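Local atomic coordinates of monovalent Na+/H+ antiporter subunit A (Dietzia sp. DQ12-45-1b, PDB entry 7D3U), a protein that probably exchanges sodium ions for protons across the cell membrane as the large subunit of a bacterial Mrp antiporter complex. Residues G819-I831 against D894-M906. Residues are numbered along the deposited sequence; the frame is centred on the assembly and turned at random.
Sequences GGFNSALIGGAGI and DVGVYLAVLGVIM
Val-897 lays its CG2 methyl over one face of the Phe-821 ring, a CH-pi contact with the methyl 3.8 Å from the ring centroid and offset toward the rim. The methyl gets there by standing anti to its own backbone N, and the two side chains cross at about a right angle. With an alanine at Phe-821, that methyl would probably lose its aromatic face and a gap would open toward helix 739-762, whose Thr-742 and Glu-745 the phenylalanine side chain also touches.

One turn on, Ala-824 points toward the partner helix, its CB 3.4 Å from Val-901 CB and 3.6 Å from Tyr-898 CD1; a small residue suits such close backbones. In Tyr-898 a chi1 of 178° carries the ring away from the backbone N and alongside helix 821-837, where it turns an edge to Ser-823 O. Leu-902 is a knob in a hole formed by Ala-824, Gly-827, Gly-828 and Ile-831; its CD1 reaches within 3.7 Å of Gly-828 N. A side chain at Gly-828 would point toward the partner helix, where Ile-905 CG2 lies 3.6 Å from Gly-828 CA, consistent with a glycine there. Beyond it, Ile-831 CD1 meets Met-906 CG at 3.6 Å, the two chains crossing at about a right angle.

Farther out, Phe-80 of subunit C packs on Leu-825 and Ile-905. The two predicted transmembrane helices of the MnhB-related region, whose segment axes come within 8.4 Å and cross at -30°, thus meet in a largely buried, mainly apolar interface that relies on shape fit, while the Ser-823 hydroxyl is satisfied by Ser-806 O of helix 789-812.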
ATOM      1  N   GLY B 819     -23.531  26.668  -4.108  1.00 84.28           N
ATOM      2  CA  GLY B 819     -22.713  27.432  -5.029  1.00 84.28           C
ATOM      3  C   GLY B 819     -22.379  26.795  -6.363  1.00 84.28           C
ATOM      4  O   GLY B 819     -22.767  27.326  -7.407  1.00 84.28           O
ATOM      5  N   GLY B 820     -21.670  25.667  -6.360  1.00 81.28           N
ATOM      6  CA  GLY B 820     -21.419  24.979  -7.610  1.00 81.28           C
ATOM      7  C   GLY B 820     -21.661  23.485  -7.578  1.00 81.28           C
ATOM      8  O   GLY B 820     -22.000  22.881  -8.600  1.00 81.28           O
ATOM      9  N   PHE B 821     -21.556  22.885  -6.395  1.00 80.92           N
ATOM     10  CA  PHE B 821     -21.758  21.447  -6.290  1.00 80.92           C
ATOM     11  C   PHE B 821     -23.230  21.092  -6.306  1.00 80.92           C
ATOM     12  O   PHE B 821     -23.632  20.146  -6.987  1.00 80.92           O
ATOM     13  CB  PHE B 821     -21.107  20.902  -5.021  1.00 80.92           C
ATOM     14  CG  PHE B 821     -19.617  20.841  -5.091  1.00 80.92           C
ATOM     15  CD1 PHE B 821     -18.987  19.776  -5.706  1.00 80.92           C
ATOM     16  CD2 PHE B 821     -18.845  21.849  -4.548  1.00 80.92           C
ATOM     17  CE1 PHE B 821     -17.615  19.716  -5.773  1.00 80.92           C
ATOM     18  CE2 PHE B 821     -17.475  21.794  -4.614  1.00 80.92           C
ATOM     19  CZ  PHE B 821     -16.859  20.729  -5.230  1.00 80.92           C
ATOM     20  N   ASN B 822     -24.045  21.840  -5.570  1.00 80.13           N
ATOM     21  CA  ASN B 822     -25.486  21.668  -5.669  1.00 80.13           C
ATOM     22  C   ASN B 822     -25.976  22.026  -7.065  1.00 80.13           C
ATOM     23  O   ASN B 822     -26.838  21.338  -7.622  1.00 80.13           O
ATOM     24  CB  ASN B 822     -26.168  22.510  -4.598  1.00 80.13           C
ATOM     25  CG  ASN B 822     -25.444  22.440  -3.268  1.00 80.13           C
ATOM     26  OD1 ASN B 822     -25.784  21.632  -2.409  1.00 80.13           O
ATOM     27  ND2 ASN B 822     -24.419  23.265  -3.105  1.00 80.13           N
ATOM     28  N   SER B 823     -25.408  23.080  -7.656  1.00 79.61           N
ATOM     29  CA  SER B 823     -25.736  23.435  -9.033  1.00 79.61           C
ATOM     30  C   SER B 823     -25.460  22.281  -9.985  1.00 79.61           C
ATOM     31  O   SER B 823     -26.251  22.017 -10.898  1.00 79.61           O
ATOM     32  CB  SER B 823     -24.937  24.662  -9.459  1.00 79.61           C
ATOM     33  OG  SER B 823     -25.617  25.854  -9.132  1.00 79.61           O
ATOM     34  N   ALA B 824     -24.342  21.584  -9.794  1.00 78.16           N
ATOM     35  CA  ALA B 824     -23.972  20.530 -10.730  1.00 78.16           C
ATOM     36  C   ALA B 824     -24.735  19.239 -10.467  1.00 78.16           C
ATOM     37  O   ALA B 824     -25.097  18.528 -11.408  1.00 78.16           O
ATOM     38  CB  ALA B 824     -22.469  20.289 -10.664  1.00 78.16           C
ATOM     39  N   LEU B 825     -24.994  18.916  -9.201  1.00 77.92           N
ATOM     40  CA  LEU B 825     -25.748  17.706  -8.908  1.00 77.92           C
ATOM     41  C   LEU B 825     -27.218  17.861  -9.279  1.00 77.92           C
ATOM     42  O   LEU B 825     -27.870  16.877  -9.645  1.00 77.92           O
ATOM     43  CB  LEU B 825     -25.590  17.332  -7.436  1.00 77.92           C
ATOM     44  CG  LEU B 825     -24.160  17.121  -6.931  1.00 77.92           C
ATOM     45  CD1 LEU B 825     -24.096  17.258  -5.421  1.00 77.92           C
ATOM     46  CD2 LEU B 825     -23.603  15.781  -7.368  1.00 77.92           C
ATOM     47  N   ILE B 826     -27.753  19.085  -9.238  1.00 78.11           N
ATOM     48  CA  ILE B 826     -29.122  19.296  -9.701  1.00 78.11           C
ATOM     49  C   ILE B 826     -29.228  19.284 -11.216  1.00 78.11           C
ATOM     50  O   ILE B 826     -30.344  19.260 -11.750  1.00 78.11           O
ATOM     51  CB  ILE B 826     -29.689  20.611  -9.136  1.00 78.11           C
ATOM     52  CG1 ILE B 826     -31.196  20.493  -8.918  1.00 78.11           C
ATOM     53  CG2 ILE B 826     -29.380  21.768 -10.055  1.00 78.11           C
ATOM     54  CD1 ILE B 826     -31.819  21.747  -8.373  1.00 78.11           C
ATOM     55  N   GLY B 827     -28.103  19.295 -11.924  1.00 79.04           N
ATOM     56  CA  GLY B 827     -28.103  19.084 -13.357  1.00 79.04           C
ATOM     57  C   GLY B 827     -27.867  17.620 -13.659  1.00 79.04           C
ATOM     58  O   GLY B 827     -28.351  17.084 -14.659  1.00 79.04           O
ATOM     59  N   GLY B 828     -27.108  16.963 -12.784  1.00 77.64           N
ATOM     60  CA  GLY B 828     -27.007  15.516 -12.858  1.00 77.64           C
ATOM     61  C   GLY B 828     -28.350  14.842 -12.655  1.00 77.64           C
ATOM     62  O   GLY B 828     -28.644  13.817 -13.275  1.00 77.64           O
ATOM     63  N   ALA B 829     -29.184  15.408 -11.782  1.00 77.75           N
ATOM     64  CA  ALA B 829     -30.547  14.910 -11.638  1.00 77.75           C
ATOM     65  C   ALA B 829     -31.333  15.087 -12.932  1.00 77.75           C
ATOM     66  O   ALA B 829     -32.130  14.221 -13.308  1.00 77.75           O
ATOM     67  CB  ALA B 829     -31.248  15.618 -10.480  1.00 77.75           C
ATOM     68  N   GLY B 830     -31.108  16.195 -13.639  1.00 78.47           N
ATOM     69  CA  GLY B 830     -31.749  16.372 -14.932  1.00 78.47           C
ATOM     70  C   GLY B 830     -31.257  15.373 -15.961  1.00 78.47           C
ATOM     71  O   GLY B 830     -32.022  14.915 -16.813  1.00 78.47           O
ATOM     72  N   ILE B 831     -29.973  15.027 -15.899  1.00 77.36           N
ATOM     73  CA  ILE B 831     -29.436  14.002 -16.789  1.00 77.36           C
ATOM     74  C   ILE B 831     -30.058  12.647 -16.471  1.00 77.36           C
ATOM     75  O   ILE B 831     -30.371  11.862 -17.374  1.00 77.36           O
ATOM     76  CB  ILE B 831     -27.901  13.970 -16.691  1.00 77.36           C
ATOM     77  CG1 ILE B 831     -27.296  15.019 -17.621  1.00 77.36           C
ATOM     78  CG2 ILE B 831     -27.363  12.591 -17.022  1.00 77.36           C
ATOM     79  CD1 ILE B 831     -26.021  15.622 -17.102  1.00 77.36           C
ATOM     80  N   ASP B 894     -16.703  28.146  -9.953  1.00 82.79           N
ATOM     81  CA  ASP B 894     -17.956  27.413  -9.830  1.00 82.79           C
ATOM     82  C   ASP B 894     -18.391  26.839 -11.170  1.00 82.79           C
ATOM     83  O   ASP B 894     -18.896  25.715 -11.230  1.00 82.79           O
ATOM     84  CB  ASP B 894     -19.041  28.322  -9.257  1.00 82.79           C
ATOM     85  CG  ASP B 894     -18.865  28.575  -7.775  1.00 82.79           C
ATOM     86  OD1 ASP B 894     -17.878  28.071  -7.201  1.00 82.79           O
ATOM     87  OD2 ASP B 894     -19.713  29.278  -7.183  1.00 82.79           O
ATOM     88  N   VAL B 895     -18.202  27.591 -12.253  1.00 79.97           N
ATOM     89  CA  VAL B 895     -18.503  27.062 -13.582  1.00 79.97           C
ATOM     90  C   VAL B 895     -17.607  25.870 -13.894  1.00 79.97           C
ATOM     91  O   VAL B 895     -18.047  24.874 -14.482  1.00 79.97           O
ATOM     92  CB  VAL B 895     -18.366  28.172 -14.642  1.00 79.97           C
ATOM     93  CG1 VAL B 895     -18.555  27.613 -16.041  1.00 79.97           C
ATOM     94  CG2 VAL B 895     -19.368  29.280 -14.375  1.00 79.97           C
ATOM     95  N   GLY B 896     -16.340  25.944 -13.485  1.00 79.25           N
ATOM     96  CA  GLY B 896     -15.432  24.831 -13.714  1.00 79.25           C
ATOM     97  C   GLY B 896     -15.855  23.574 -12.979  1.00 79.25           C
ATOM     98  O   GLY B 896     -15.925  22.488 -13.565  1.00 79.25           O
ATOM     99  N   VAL B 897     -16.143  23.701 -11.681  1.00 78.37           N
ATOM    100  CA  VAL B 897     -16.561  22.522 -10.926  1.00 78.37           C
ATOM    101  C   VAL B 897     -17.922  22.031 -11.410  1.00 78.37           C
ATOM    102  O   VAL B 897     -18.200  20.824 -11.389  1.00 78.37           O
ATOM    103  CB  VAL B 897     -16.557  22.808  -9.413  1.00 78.37           C
ATOM    104  CG1 VAL B 897     -17.528  23.910  -9.061  1.00 78.37           C
ATOM    105  CG2 VAL B 897     -16.876  21.549  -8.636  1.00 78.37           C
ATOM    106  N   TYR B 898     -18.777  22.942 -11.879  1.00 77.95           N
ATOM    107  CA  TYR B 898     -20.049  22.553 -12.473  1.00 77.95           C
ATOM    108  C   TYR B 898     -19.830  21.666 -13.686  1.00 77.95           C
ATOM    109  O   TYR B 898     -20.428  20.589 -13.801  1.00 77.95           O
ATOM    110  CB  TYR B 898     -20.831  23.810 -12.857  1.00 77.95           C
ATOM    111  CG  TYR B 898     -22.147  23.547 -13.540  1.00 77.95           C
ATOM    112  CD1 TYR B 898     -23.237  23.085 -12.825  1.00 77.95           C
ATOM    113  CD2 TYR B 898     -22.302  23.766 -14.900  1.00 77.95           C
ATOM    114  CE1 TYR B 898     -24.442  22.842 -13.442  1.00 77.95           C
ATOM    115  CE2 TYR B 898     -23.505  23.528 -15.527  1.00 77.95           C
ATOM    116  CZ  TYR B 898     -24.573  23.066 -14.791  1.00 77.95           C
ATOM    117  OH  TYR B 898     -25.779  22.825 -15.406  1.00 77.95           O
ATOM    118  N   LEU B 899     -18.968  22.106 -14.604  1.00 76.05           N
ATOM    119  CA  LEU B 899     -18.659  21.299 -15.780  1.00 76.05           C
ATOM    120  C   LEU B 899     -18.061  19.957 -15.382  1.00 76.05           C
ATOM    121  O   LEU B 899     -18.407  18.922 -15.961  1.00 76.05           O
ATOM    122  CB  LEU B 899     -17.704  22.056 -16.701  1.00 76.05           C
ATOM    123  CG  LEU B 899     -18.211  23.341 -17.356  1.00 76.05           C
ATOM    124  CD1 LEU B 899     -17.106  24.047 -18.118  1.00 76.05           C
ATOM    125  CD2 LEU B 899     -19.379  23.035 -18.274  1.00 76.05           C
ATOM    126  N   ALA B 900     -17.177  19.951 -14.383  1.00 76.78           N
ATOM    127  CA  ALA B 900     -16.538  18.702 -13.978  1.00 76.78           C
ATOM    128  C   ALA B 900     -17.566  17.699 -13.468  1.00 76.78           C
ATOM    129  O   ALA B 900     -17.622  16.555 -13.938  1.00 76.78           O
ATOM    130  CB  ALA B 900     -15.478  18.976 -12.914  1.00 76.78           C
ATOM    131  N   VAL B 901     -18.396  18.114 -12.510  1.00 75.48           N
ATOM    132  CA  VAL B 901     -19.378  17.197 -11.937  1.00 75.48           C
ATOM    133  C   VAL B 901     -20.399  16.777 -12.990  1.00 75.48           C
ATOM    134  O   VAL B 901     -20.855  15.625 -13.009  1.00 75.48           O
ATOM    135  CB  VAL B 901     -20.053  17.834 -10.712  1.00 75.48           C
ATOM    136  CG1 VAL B 901     -21.061  16.879 -10.097  1.00 75.48           C
ATOM    137  CG2 VAL B 901     -19.016  18.259  -9.690  1.00 75.48           C
ATOM    138  N   LEU B 902     -20.769  17.695 -13.888  1.00 74.36           N
ATOM    139  CA  LEU B 902     -21.725  17.348 -14.932  1.00 74.36           C
ATOM    140  C   LEU B 902     -21.153  16.294 -15.868  1.00 74.36           C
ATOM    141  O   LEU B 902     -21.852  15.349 -16.252  1.00 74.36           O
ATOM    142  CB  LEU B 902     -22.125  18.598 -15.710  1.00 74.36           C
ATOM    143  CG  LEU B 902     -23.577  18.666 -16.175  1.00 74.36           C
ATOM    144  CD1 LEU B 902     -24.511  18.255 -15.052  1.00 74.36           C
ATOM    145  CD2 LEU B 902     -23.910  20.062 -16.667  1.00 74.36           C
ATOM    146  N   GLY B 903     -19.881  16.433 -16.242  1.00 74.60           N
ATOM    147  CA  GLY B 903     -19.252  15.420 -17.072  1.00 74.60           C
ATOM    148  C   GLY B 903     -19.135  14.086 -16.363  1.00 74.60           C
ATOM    149  O   GLY B 903     -19.286  13.029 -16.981  1.00 74.60           O
ATOM    150  N   VAL B 904     -18.883  14.113 -15.054  1.00 73.20           N
ATOM    151  CA  VAL B 904     -18.797  12.867 -14.297  1.00 73.20           C
ATOM    152  C   VAL B 904     -20.143  12.153 -14.288  1.00 73.20           C
ATOM    153  O   VAL B 904     -20.219  10.935 -14.494  1.00 73.20           O
ATOM    154  CB  VAL B 904     -18.298  13.136 -12.869  1.00 73.20           C
ATOM    155  CG1 VAL B 904     -18.304  11.851 -12.061  1.00 73.20           C
ATOM    156  CG2 VAL B 904     -16.916  13.730 -12.917  1.00 73.20           C
ATOM    157  N   ILE B 905     -21.224  12.897 -14.048  1.00 74.19           N
ATOM    158  CA  ILE B 905     -22.549  12.282 -14.052  1.00 74.19           C
ATOM    159  C   ILE B 905     -22.895  11.771 -15.444  1.00 74.19           C
ATOM    160  O   ILE B 905     -23.468  10.687 -15.598  1.00 74.19           O
ATOM    161  CB  ILE B 905     -23.610  13.268 -13.531  1.00 74.19           C
ATOM    162  CG1 ILE B 905     -23.235  13.769 -12.137  1.00 74.19           C
ATOM    163  CG2 ILE B 905     -24.972  12.603 -13.492  1.00 74.19           C
ATOM    164  CD1 ILE B 905     -22.951  12.665 -11.151  1.00 74.19           C
ATOM    165  N   MET B 906     -22.555  12.543 -16.481  1.00 77.92           N
ATOM    166  CA  MET B 906     -22.795  12.098 -17.848  1.00 77.92           C
ATOM    167  C   MET B 906     -22.089  10.778 -18.127  1.00 77.92           C
ATOM    168  O   MET B 906     -22.675   9.861 -18.711  1.00 77.92           O
ATOM    169  CB  MET B 906     -22.336  13.168 -18.837  1.00 77.92           C
ATOM    170  CG  MET B 906     -23.348  14.264 -19.078  1.00 77.92           C
ATOM    171  SD  MET B 906     -22.583  15.791 -19.647  1.00 77.92           S
ATOM    172  CE  MET B 906     -24.025  16.713 -20.167  1.00 77.92           C
TER